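Local coordinates for protein nuclease (Salmonella phage SETP3, PDB 4QBN) that probably cleaves nucleic acids with the help of magnesium, as a small phage-encoded virus-type replication-repair (VRR) nuclease domain, at residues V44-E49 / G73-V78; E13-L18 / L36-P41; K52-K57 / V79-Q84. One frame throughout, in Å; residues are numbered along the deposited sequence.

Contact 1: V44-E49 / G73-V78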
loop_
_atom_site.group_PDB
_atom_site.type_symbol
_atom_site.label_atom_id
_atom_site.label_comp_id
_atom_site.label_asym_id
_atom_site.label_seq_id
_atom_site.Cartn_x
_atom_site.Cartn_y
_atom_site.Cartn_z
ATOM N N VAL A 44 -4.308 0.951 10.831
ATOM C CA VAL A 44 -4.140 -0.485 10.496
ATOM C C VAL A 44 -4.106 -0.683 8.986
ATOM O O VAL A 44 -5.018 -0.266 8.272
ATOM C CB VAL A 44 -5.279 -1.290 11.156
ATOM C CG1 VAL A 44 -5.272 -2.757 10.657
ATOM C CG2 VAL A 44 -5.048 -1.222 12.618
ATOM N N ILE A 45 -3.030 -1.296 8.460
ATOM C CA ILE A 45 -2.938 -1.389 6.999
ATOM C C ILE A 45 -2.943 -2.881 6.640
ATOM O O ILE A 45 -2.091 -3.604 7.158
ATOM C CB ILE A 45 -1.596 -0.836 6.521
ATOM C CG1 ILE A 45 -1.330 0.589 7.038
ATOM C CG2 ILE A 45 -1.520 -0.850 4.980
ATOM C CD1 ILE A 45 -2.333 1.576 6.528
ATOM N N TRP A 46 -3.844 -3.316 5.779
ATOM C CA TRP A 46 -3.880 -4.755 5.380
ATOM C C TRP A 46 -3.719 -4.803 3.888
ATOM O O TRP A 46 -4.268 -3.954 3.169
ATOM C CB TRP A 46 -5.225 -5.404 5.716
ATOM C CG TRP A 46 -5.462 -5.722 7.203
ATOM C CD1 TRP A 46 -4.654 -5.414 8.257
ATOM C CD2 TRP A 46 -6.608 -6.362 7.736
ATOM N NE1 TRP A 46 -5.209 -5.895 9.459
ATOM C CE2 TRP A 46 -6.414 -6.488 9.146
ATOM C CE3 TRP A 46 -7.780 -6.899 7.136
ATOM C CZ2 TRP A 46 -7.341 -7.136 9.993
ATOM C CZ3 TRP A 46 -8.713 -7.561 7.997
ATOM C CH2 TRP A 46 -8.480 -7.658 9.393
ATOM N N PHE A 47 -3.022 -5.823 3.431
ATOM C CA PHE A 47 -2.934 -6.080 2.002
ATOM C C PHE A 47 -3.654 -7.389 1.828
ATOM O O PHE A 47 -3.329 -8.358 2.493
ATOM C CB PHE A 47 -1.454 -6.234 1.621
ATOM C CG PHE A 47 -0.689 -4.945 1.821
ATOM C CD1 PHE A 47 -0.694 -3.989 0.796
ATOM C CD2 PHE A 47 -0.001 -4.704 2.985
ATOM C CE1 PHE A 47 -0.020 -2.787 0.981
ATOM C CE2 PHE A 47 0.686 -3.496 3.199
ATOM C CZ PHE A 47 0.673 -2.527 2.155
ATOM N N VAL A 48 -4.620 -7.419 0.943
ATOM C CA VAL A 48 -5.464 -8.622 0.838
ATOM C C VAL A 48 -5.479 -9.167 -0.588
ATOM O O VAL A 48 -5.789 -8.446 -1.535
ATOM C CB VAL A 48 -6.914 -8.302 1.290
ATOM C CG1 VAL A 48 -7.800 -9.568 1.094
ATOM C CG2 VAL A 48 -6.873 -7.911 2.763
ATOM N N GLU A 49 -5.171 -10.467 -0.748
ATOM C CA GLU A 49 -5.172 -11.066 -2.056
ATOM C C GLU A 49 -6.462 -11.869 -2.150
ATOM O O GLU A 49 -6.783 -12.549 -1.208
ATOM C CB GLU A 49 -3.965 -12.005 -2.180
ATOM C CG GLU A 49 -3.946 -12.729 -3.523
ATOM C CD GLU A 49 -3.392 -11.864 -4.706
ATOM O OE1 GLU A 49 -3.001 -10.691 -4.480
ATOM O OE2 GLU A 49 -3.397 -12.344 -5.873
ATOM N N GLY A 73 7.158 -7.466 8.506
ATOM C CA GLY A 73 6.133 -7.238 9.522
ATOM C C GLY A 73 4.800 -6.772 8.998
ATOM O O GLY A 73 3.876 -6.414 9.762
ATOM N N ALA A 74 4.663 -6.723 7.677
ATOM C CA ALA A 74 3.390 -6.191 7.137
ATOM C C ALA A 74 2.269 -7.244 7.191
ATOM O O ALA A 74 2.559 -8.439 7.284
ATOM C CB ALA A 74 3.602 -5.698 5.650
ATOM N N ASN A 75 0.999 -6.814 7.145
ATOM C CA ASN A 75 -0.157 -7.729 7.238
ATOM C C ASN A 75 -0.594 -8.100 5.846
ATOM O O ASN A 75 -1.038 -7.241 5.108
ATOM C CB ASN A 75 -1.345 -6.990 7.908
ATOM C CG ASN A 75 -1.043 -6.595 9.347
ATOM O OD1 ASN A 75 -0.601 -7.446 10.095
ATOM N ND2 ASN A 75 -1.248 -5.305 9.731
ATOM N N VAL A 76 -0.473 -9.379 5.457
ATOM C CA VAL A 76 -0.874 -9.757 4.106
ATOM C C VAL A 76 -1.725 -10.997 4.257
ATOM O O VAL A 76 -1.291 -11.975 4.879
ATOM C CB VAL A 76 0.353 -10.132 3.268
ATOM C CG1 VAL A 76 -0.105 -10.576 1.916
ATOM C CG2 VAL A 76 1.338 -8.929 3.197
ATOM N N PHE A 77 -2.908 -10.977 3.690
ATOM C CA PHE A 77 -3.870 -12.084 3.917
ATOM C C PHE A 77 -4.386 -12.546 2.610
ATOM O O PHE A 77 -4.463 -11.771 1.702
ATOM C CB PHE A 77 -5.058 -11.579 4.736
ATOM C CG PHE A 77 -4.638 -11.059 6.070
ATOM C CD1 PHE A 77 -4.111 -11.920 7.032
ATOM C CD2 PHE A 77 -4.722 -9.699 6.351
ATOM C CE1 PHE A 77 -3.682 -11.447 8.274
ATOM C CE2 PHE A 77 -4.330 -9.234 7.605
ATOM C CZ PHE A 77 -3.811 -10.108 8.553
ATOM N N VAL A 78 -4.738 -13.837 2.510
ATOM C CA VAL A 78 -5.314 -14.364 1.258
ATOM C C VAL A 78 -6.695 -14.913 1.578
ATOM O O VAL A 78 -6.850 -15.630 2.576
ATOM C CB VAL A 78 -4.474 -15.534 0.717
ATOM C CG1 VAL A 78 -5.109 -16.036 -0.599
ATOM C CG2 VAL A 78 -3.002 -15.069 0.502
HETATM O O HOH W 1 0.680 -3.939 6.929
#
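Phe-47 and Phe-77 pair two neighbouring parallel strands through backbone bonds. Phe-47 lends its N to Asn-75 O at 3.0 Å and its O to Phe-77 N at 2.9 Å, and Glu-49 N then reaches Phe-77 O at 2.9 Å. The axes of 44-49 and 75-78 come within 4.7 Å of each other and run 22° from parallel. CA-H...O contacts, such as Val-76 CA to Phe-47 O, run between these bonds.

At the opening end the pairing passes to a side chain. Asn-75 ND2 donates to Ile-45 O at 3.2 Å with the acceptor almost in the plane of its amide, and a water that accepts from Asn-75 N donates to the same oxygen, so two donors grip it. An asparagine is apt here, since its short amide can replace a backbone N-H.

Trp-46 and Phe-77 form a T-shaped pair, planes at 70°. The edge of Phe-77 at CE2 lies over one face of the indole, 3.7 Å from Trp-46 CD2. Phe-77 CG stands anti to its carbonyl carbon (chi1 -60°), which leans the ring toward the indole. On the other face of the sheet, Phe-47 CB meets Val-76 CG2 at 4.2 Å, and a beta-branched residue such as this valine favours the extended backbone.

The strands belong to a beta-alpha-beta unit whose helix 60-71 packs on Val-76 and Glu-49, while Glu-49 OE1 accepts from Asp-35 N. Helix 82-92 covers Trp-46 and Phe-77, strand 36-40 flanks strand 44-50 on its other side, and Ala-74 of the second subunit touches Ile-45.

Contact 2: E13-L18 / L36-P41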
loop_
_atom_site.group_PDB
_atom_site.type_symbol
_atom_site.label_atom_id
_atom_site.label_comp_id
_atom_site.label_asym_id
_atom_site.label_seq_id
_atom_site.Cartn_x
_atom_site.Cartn_y
_atom_site.Cartn_z
ATOM N N GLU A 13 -16.988 -4.407 0.714
ATOM C CA GLU A 13 -18.126 -3.931 1.519
ATOM C C GLU A 13 -17.987 -4.105 3.031
ATOM O O GLU A 13 -18.340 -3.213 3.822
ATOM C CB GLU A 13 -19.412 -4.617 1.023
ATOM C CG GLU A 13 -19.791 -4.171 -0.413
ATOM C CD GLU A 13 -20.956 -4.946 -1.016
ATOM O OE1 GLU A 13 -21.186 -6.129 -0.620
ATOM O OE2 GLU A 13 -21.624 -4.375 -1.921
ATOM N N ARG A 14 -17.473 -5.256 3.444
ATOM C CA ARG A 14 -17.210 -5.505 4.869
ATOM C C ARG A 14 -16.176 -4.540 5.427
ATOM O O ARG A 14 -16.344 -4.035 6.534
ATOM C CB ARG A 14 -16.718 -6.932 5.077
ATOM C CG ARG A 14 -17.794 -7.993 4.756
ATOM C CD ARG A 14 -18.698 -8.429 5.954
ATOM N NE ARG A 14 -18.272 -8.047 7.326
ATOM C CZ ARG A 14 -17.929 -8.889 8.319
ATOM N NH1 ARG A 14 -17.912 -10.203 8.133
ATOM N NH2 ARG A 14 -17.599 -8.410 9.518
ATOM N N PHE A 15 -15.098 -4.282 4.690
ATOM C CA PHE A 15 -14.080 -3.357 5.169
ATOM C C PHE A 15 -14.580 -1.933 5.194
ATOM O O PHE A 15 -14.247 -1.164 6.091
ATOM C CB PHE A 15 -12.844 -3.417 4.269
ATOM C CG PHE A 15 -12.169 -4.768 4.274
ATOM C CD1 PHE A 15 -12.139 -5.523 5.426
ATOM C CD2 PHE A 15 -11.544 -5.264 3.106
ATOM C CE1 PHE A 15 -11.473 -6.774 5.442
ATOM C CE2 PHE A 15 -10.902 -6.514 3.115
ATOM C CZ PHE A 15 -10.884 -7.259 4.291
ATOM N N GLU A 16 -15.342 -1.544 4.185
ATOM C CA GLU A 16 -15.880 -0.186 4.199
ATOM C C GLU A 16 -16.873 0.022 5.350
ATOM O O GLU A 16 -16.953 1.128 5.898
ATOM C CB GLU A 16 -16.511 0.152 2.850
ATOM C CG GLU A 16 -15.462 0.387 1.755
ATOM C CD GLU A 16 -16.099 0.581 0.380
ATOM O OE1 GLU A 16 -17.306 0.283 0.263
ATOM O OE2 GLU A 16 -15.414 1.054 -0.574
ATOM N N ALA A 17 -17.572 -1.046 5.758
ATOM C CA ALA A 17 -18.482 -0.995 6.924
ATOM C C ALA A 17 -17.778 -0.791 8.264
ATOM O O ALA A 17 -18.398 -0.372 9.233
ATOM C CB ALA A 17 -19.355 -2.262 6.991
ATOM N N LEU A 18 -16.488 -1.090 8.323
ATOM C CA LEU A 18 -15.656 -0.849 9.488
ATOM C C LEU A 18 -14.972 0.515 9.431
ATOM O O LEU A 18 -14.136 0.812 10.280
ATOM C CB LEU A 18 -14.549 -1.910 9.561
ATOM C CG LEU A 18 -15.059 -3.360 9.748
ATOM C CD1 LEU A 18 -13.890 -4.327 9.553
ATOM C CD2 LEU A 18 -15.679 -3.534 11.118
ATOM N N LEU A 36 -5.914 -6.037 -3.009
ATOM C CA LEU A 36 -6.543 -4.918 -2.297
ATOM C C LEU A 36 -5.622 -4.279 -1.286
ATOM O O LEU A 36 -4.899 -4.985 -0.553
ATOM C CB LEU A 36 -7.791 -5.408 -1.530
ATOM C CG LEU A 36 -8.917 -5.996 -2.358
ATOM C CD1 LEU A 36 -10.039 -6.470 -1.432
ATOM C CD2 LEU A 36 -9.522 -4.890 -3.301
ATOM N N LEU A 37 -5.615 -2.946 -1.229
ATOM C CA LEU A 37 -4.999 -2.222 -0.080
ATOM C C LEU A 37 -6.185 -1.781 0.767
ATOM O O LEU A 37 -7.158 -1.239 0.210
ATOM C CB LEU A 37 -4.254 -0.992 -0.635
ATOM C CG LEU A 37 -3.852 0.041 0.440
ATOM C CD1 LEU A 37 -2.817 -0.538 1.433
ATOM C CD2 LEU A 37 -3.324 1.282 -0.299
ATOM N N VAL A 38 -6.113 -2.029 2.072
ATOM C CA VAL A 38 -7.226 -1.751 2.965
ATOM C C VAL A 38 -6.625 -0.888 4.050
ATOM O O VAL A 38 -5.692 -1.307 4.747
ATOM C CB VAL A 38 -7.805 -3.038 3.598
ATOM C CG1 VAL A 38 -9.002 -2.719 4.460
ATOM C CG2 VAL A 38 -8.260 -4.004 2.462
ATOM N N ILE A 39 -7.164 0.311 4.205
ATOM C CA ILE A 39 -6.658 1.216 5.271
ATOM C C ILE A 39 -7.777 1.321 6.294
ATOM O O ILE A 39 -8.817 1.888 5.964
ATOM C CB ILE A 39 -6.379 2.650 4.746
ATOM C CG1 ILE A 39 -5.549 2.687 3.444
ATOM C CG2 ILE A 39 -5.739 3.524 5.898
ATOM C CD1 ILE A 39 -4.171 2.400 3.619
ATOM N N LEU A 40 -7.593 0.751 7.491
ATOM C CA LEU A 40 -8.630 0.691 8.527
ATOM C C LEU A 40 -8.267 1.737 9.595
ATOM O O LEU A 40 -7.138 2.217 9.622
ATOM C CB LEU A 40 -8.685 -0.718 9.125
ATOM C CG LEU A 40 -9.231 -1.747 8.117
ATOM C CD1 LEU A 40 -8.828 -3.159 8.588
ATOM C CD2 LEU A 40 -10.717 -1.602 8.193
ATOM N N PRO A 41 -9.253 2.151 10.397
ATOM C CA PRO A 41 -9.039 3.150 11.430
ATOM C C PRO A 41 -7.861 2.795 12.357
ATOM O O PRO A 41 -7.551 1.622 12.595
ATOM C CB PRO A 41 -10.365 3.152 12.163
ATOM C CG PRO A 41 -11.404 2.897 11.055
ATOM C CD PRO A 41 -10.684 1.851 10.195
#
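The last turn of the helix ending near Ala-17 lies against strand 36-40 with CA atoms 7.4 Å apart at Phe-15 and Val-38 and 7.3 Å at Leu-18 and Leu-40, a spacing that leaves room for one layer of side chains and involves no hydrogen bond across the contact.

Phe-15 and Val-38 make the central contact, their side chains crossing at about a right angle. The two methyls of the valine divide the work. CG1 sits over one face of the phenyl ring in a CH-pi contact, 4.2 Å from the ring centroid of Phe-15, while CG2 reaches Phe-15 CD2 at 3.6 Å. With CG1 anti to the backbone N (chi1 -177°), Val-38 turns both branches to the ring, so a beta-branched residue suits a strand position facing a flat aromatic.

Farther along, Leu-40 CD2 touches Leu-18 CB at 4.1 Å and lies equally near Phe-15 O. Its flexible chain brings this methyl closer to the helix than its base alone would. Pro-41 CG packs at 3.5 Å from Leu-18 O, the rigid ring resting beside the carbonyl where the helix has given way to a loop.

Around this apolar layer, Val-22 of strand 21-27 and Ile-89 of helix 82-92 also touch Phe-15, Trp-46 of strand 44-50 meets Leu-40, and Tyr-93 packs on Leu-18, Leu-40 and Pro-41. Helix 3-17 is thereby seated on the sheet beside helix 82-92.

Contact 3: K52-K57 / V79-Q84; sequences KDENTK and VGSFKQ. With SO4 (sulfate ion), chain D.
A single serine hydroxyl, Ser-81 OG, both caps a helix and joins it to a loop far away in sequence. As the N-cap of helix 82-92 it accepts from Gln-84 N at 3.1 Å, and it donates to Glu-54 OE2 at 2.8 Å, which receives it on its anti lone pair, away from the other oxygen. Its chi1 of 64° sets OG between the backbone N and the carbonyl carbon, from where it serves both partners.

Glu-54 reaches the helix with a chain extended beyond CG; the two chains cross at a slant, yet its carboxylate lies almost flat on the amide of Gln-84, planes 14° apart, with Glu-54 CG 3.5 Å from Gln-84 NE2. Gln-84 is itself held, since its OE1 accepts from Gly-80 N at 2.7 Å. Glycine suits position 80 because the loop backbone presses close there: Asp-53 CA comes within 3.1 Å of Gly-80 O, and a CB would run into Asp-53 O.

The loop is shaped by Asp-53, whose OD1 takes Asn-55 N in an Asx turn and Thr-56 OG1 at 2.7 Å from opposite faces of the carboxylate plane, within a type I turn from Asp-53 to Thr-56. Lys-52 NZ adds a weak salt bridge to Asp-53 OD2.

Beyond Ser-81, a sulfate, probably from crystallisation, accepts from Phe-82 N and from Lys-83 N, the latter at 2.9 Å. Backbone N-H groups at a helix start thus bind the anion, and the positive end of the helix dipole would be expected to favour both this sulfate and the negative charge of Glu-54.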
loop_
_atom_site.group_PDB
_atom_site.type_symbol
_atom_site.label_atom_id
_atom_site.label_comp_id
_atom_site.label_asym_id
_atom_site.label_seq_id
_atom_site.Cartn_x
_atom_site.Cartn_y
_atom_site.Cartn_z
ATOM N N LYS A 52 -10.456 -17.255 -6.218
ATOM C CA LYS A 52 -11.783 -17.702 -6.629
ATOM C C LYS A 52 -12.410 -18.750 -5.707
ATOM O O LYS A 52 -13.639 -18.957 -5.718
ATOM C CB LYS A 52 -11.728 -18.237 -8.068
ATOM C CG LYS A 52 -10.979 -19.528 -8.184
ATOM C CD LYS A 52 -10.722 -19.898 -9.640
ATOM C CE LYS A 52 -9.807 -21.113 -9.709
ATOM N NZ LYS A 52 -10.473 -22.359 -9.212
ATOM N N ASP A 53 -11.560 -19.475 -4.990
ATOM C CA ASP A 53 -12.018 -20.508 -4.042
ATOM C C ASP A 53 -10.947 -20.808 -3.007
ATOM O O ASP A 53 -9.827 -20.264 -3.095
ATOM C CB ASP A 53 -12.511 -21.796 -4.741
ATOM C CG ASP A 53 -11.389 -22.618 -5.407
ATOM O OD1 ASP A 53 -10.212 -22.553 -4.990
ATOM O OD2 ASP A 53 -11.705 -23.371 -6.362
ATOM N N GLU A 54 -11.294 -21.635 -2.017
ATOM C CA GLU A 54 -10.401 -21.838 -0.868
ATOM C C GLU A 54 -9.217 -22.753 -1.168
ATOM O O GLU A 54 -8.277 -22.800 -0.378
ATOM C CB GLU A 54 -11.165 -22.387 0.339
ATOM C CG GLU A 54 -12.239 -21.469 0.909
ATOM C CD GLU A 54 -12.927 -22.084 2.138
ATOM O OE1 GLU A 54 -12.728 -23.304 2.361
ATOM O OE2 GLU A 54 -13.701 -21.379 2.842
ATOM N N ASN A 55 -9.237 -23.419 -2.326
ATOM C CA ASN A 55 -8.160 -24.321 -2.728
ATOM C C ASN A 55 -7.188 -23.670 -3.712
ATOM O O ASN A 55 -6.239 -24.298 -4.169
ATOM C CB ASN A 55 -8.703 -25.565 -3.429
ATOM C CG ASN A 55 -9.373 -26.555 -2.493
ATOM O OD1 ASN A 55 -8.994 -26.705 -1.326
ATOM N ND2 ASN A 55 -10.340 -27.291 -3.030
ATOM N N THR A 56 -7.413 -22.411 -4.054
ATOM C CA THR A 56 -6.554 -21.803 -5.043
ATOM C C THR A 56 -5.445 -21.062 -4.328
ATOM O O THR A 56 -5.702 -20.083 -3.632
ATOM C CB THR A 56 -7.351 -20.839 -5.972
ATOM O OG1 THR A 56 -8.347 -21.581 -6.687
ATOM C CG2 THR A 56 -6.438 -20.204 -6.982
ATOM N N LYS A 57 -4.206 -21.509 -4.514
ATOM C CA LYS A 57 -3.060 -20.804 -3.914
ATOM C C LYS A 57 -2.673 -19.622 -4.827
ATOM O O LYS A 57 -2.893 -19.668 -6.052
ATOM C CB LYS A 57 -1.867 -21.754 -3.788
ATOM C CG LYS A 57 -2.120 -22.996 -2.955
ATOM C CD LYS A 57 -0.817 -23.759 -2.702
ATOM C CE LYS A 57 -0.394 -24.527 -3.923
ATOM N NZ LYS A 57 -1.499 -25.431 -4.263
ATOM N N VAL A 79 -7.708 -14.528 0.804
ATOM C CA VAL A 79 -9.056 -15.030 1.084
ATOM C C VAL A 79 -9.662 -15.540 -0.194
ATOM O O VAL A 79 -9.380 -15.046 -1.259
ATOM C CB VAL A 79 -9.970 -13.954 1.704
ATOM C CG1 VAL A 79 -9.436 -13.517 3.114
ATOM C CG2 VAL A 79 -10.116 -12.782 0.766
ATOM N N GLY A 80 -10.478 -16.559 -0.098
ATOM C CA GLY A 80 -11.016 -17.109 -1.326
ATOM C C GLY A 80 -12.448 -17.511 -1.212
ATOM O O GLY A 80 -12.964 -18.283 -2.027
ATOM N N SER A 81 -13.118 -17.032 -0.183
ATOM C CA SER A 81 -14.533 -17.361 -0.039
ATOM C C SER A 81 -15.099 -16.345 0.907
ATOM O O SER A 81 -14.361 -15.694 1.625
ATOM C CB SER A 81 -14.728 -18.766 0.571
ATOM O OG SER A 81 -14.188 -18.767 1.909
ATOM N N PHE A 82 -16.424 -16.232 0.947
ATOM C CA PHE A 82 -17.051 -15.299 1.898
ATOM C C PHE A 82 -16.719 -15.678 3.342
ATOM O O PHE A 82 -16.553 -14.813 4.217
ATOM C CB PHE A 82 -18.569 -15.318 1.760
ATOM C CG PHE A 82 -19.086 -14.526 0.575
ATOM C CD1 PHE A 82 -18.535 -14.694 -0.687
ATOM C CD2 PHE A 82 -20.137 -13.631 0.725
ATOM C CE1 PHE A 82 -19.028 -13.983 -1.806
ATOM C CE2 PHE A 82 -20.624 -12.910 -0.387
ATOM C CZ PHE A 82 -20.056 -13.093 -1.646
ATOM N N LYS A 83 -16.682 -16.980 3.615
ATOM C CA LYS A 83 -16.400 -17.419 4.975
ATOM C C LYS A 83 -14.996 -16.973 5.396
ATOM O O LYS A 83 -14.773 -16.557 6.559
ATOM C CB LYS A 83 -16.566 -18.943 5.060
ATOM C CG LYS A 83 -16.568 -19.506 6.462
ATOM C CD LYS A 83 -17.261 -20.853 6.450
ATOM C CE LYS A 83 -17.408 -21.437 7.868
ATOM N NZ LYS A 83 -16.111 -21.972 8.439
ATOM N N GLN A 84 -14.037 -17.038 4.478
ATOM C CA GLN A 84 -12.690 -16.623 4.822
ATOM C C GLN A 84 -12.614 -15.146 5.093
ATOM O O GLN A 84 -11.793 -14.710 5.882
ATOM C CB GLN A 84 -11.662 -17.030 3.753
ATOM C CG GLN A 84 -11.391 -18.559 3.849
ATOM C CD GLN A 84 -10.368 -19.053 2.857
ATOM O OE1 GLN A 84 -10.119 -18.420 1.850
ATOM N NE2 GLN A 84 -9.809 -20.234 3.113
HETATM S S SO4 D . -18.494 -19.467 0.747
HETATM O O1 SO4 D . -18.092 -20.838 0.406
HETATM O O2 SO4 D . -18.056 -18.557 -0.367
HETATM O O3 SO4 D . -19.932 -19.352 0.993
HETATM O O4 SO4 D . -17.916 -19.134 2.043
#

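From the N terminus, helix 3-17 leads into strand 21-27 and then strand 36-40, which returns to the end of the helix and closes contact 2. Only afterwards does strand 44-50 begin, so contact 2 stands in series with the other two. Contact 1 closes the crossover through helix 60-71, bringing strand 75-79 beside strand 44-50. Contact 3 crosses it: its second segment runs from the end of strand 75-79 into helix 82-92, tying the loop after strand 44-50 to the start of that helix. Contacts 1 and 2 meet through the adjacent strands 36-40 and 44-50, whereas contacts 2 and 3 do not touch, their nearest atoms being about 6 Å apart.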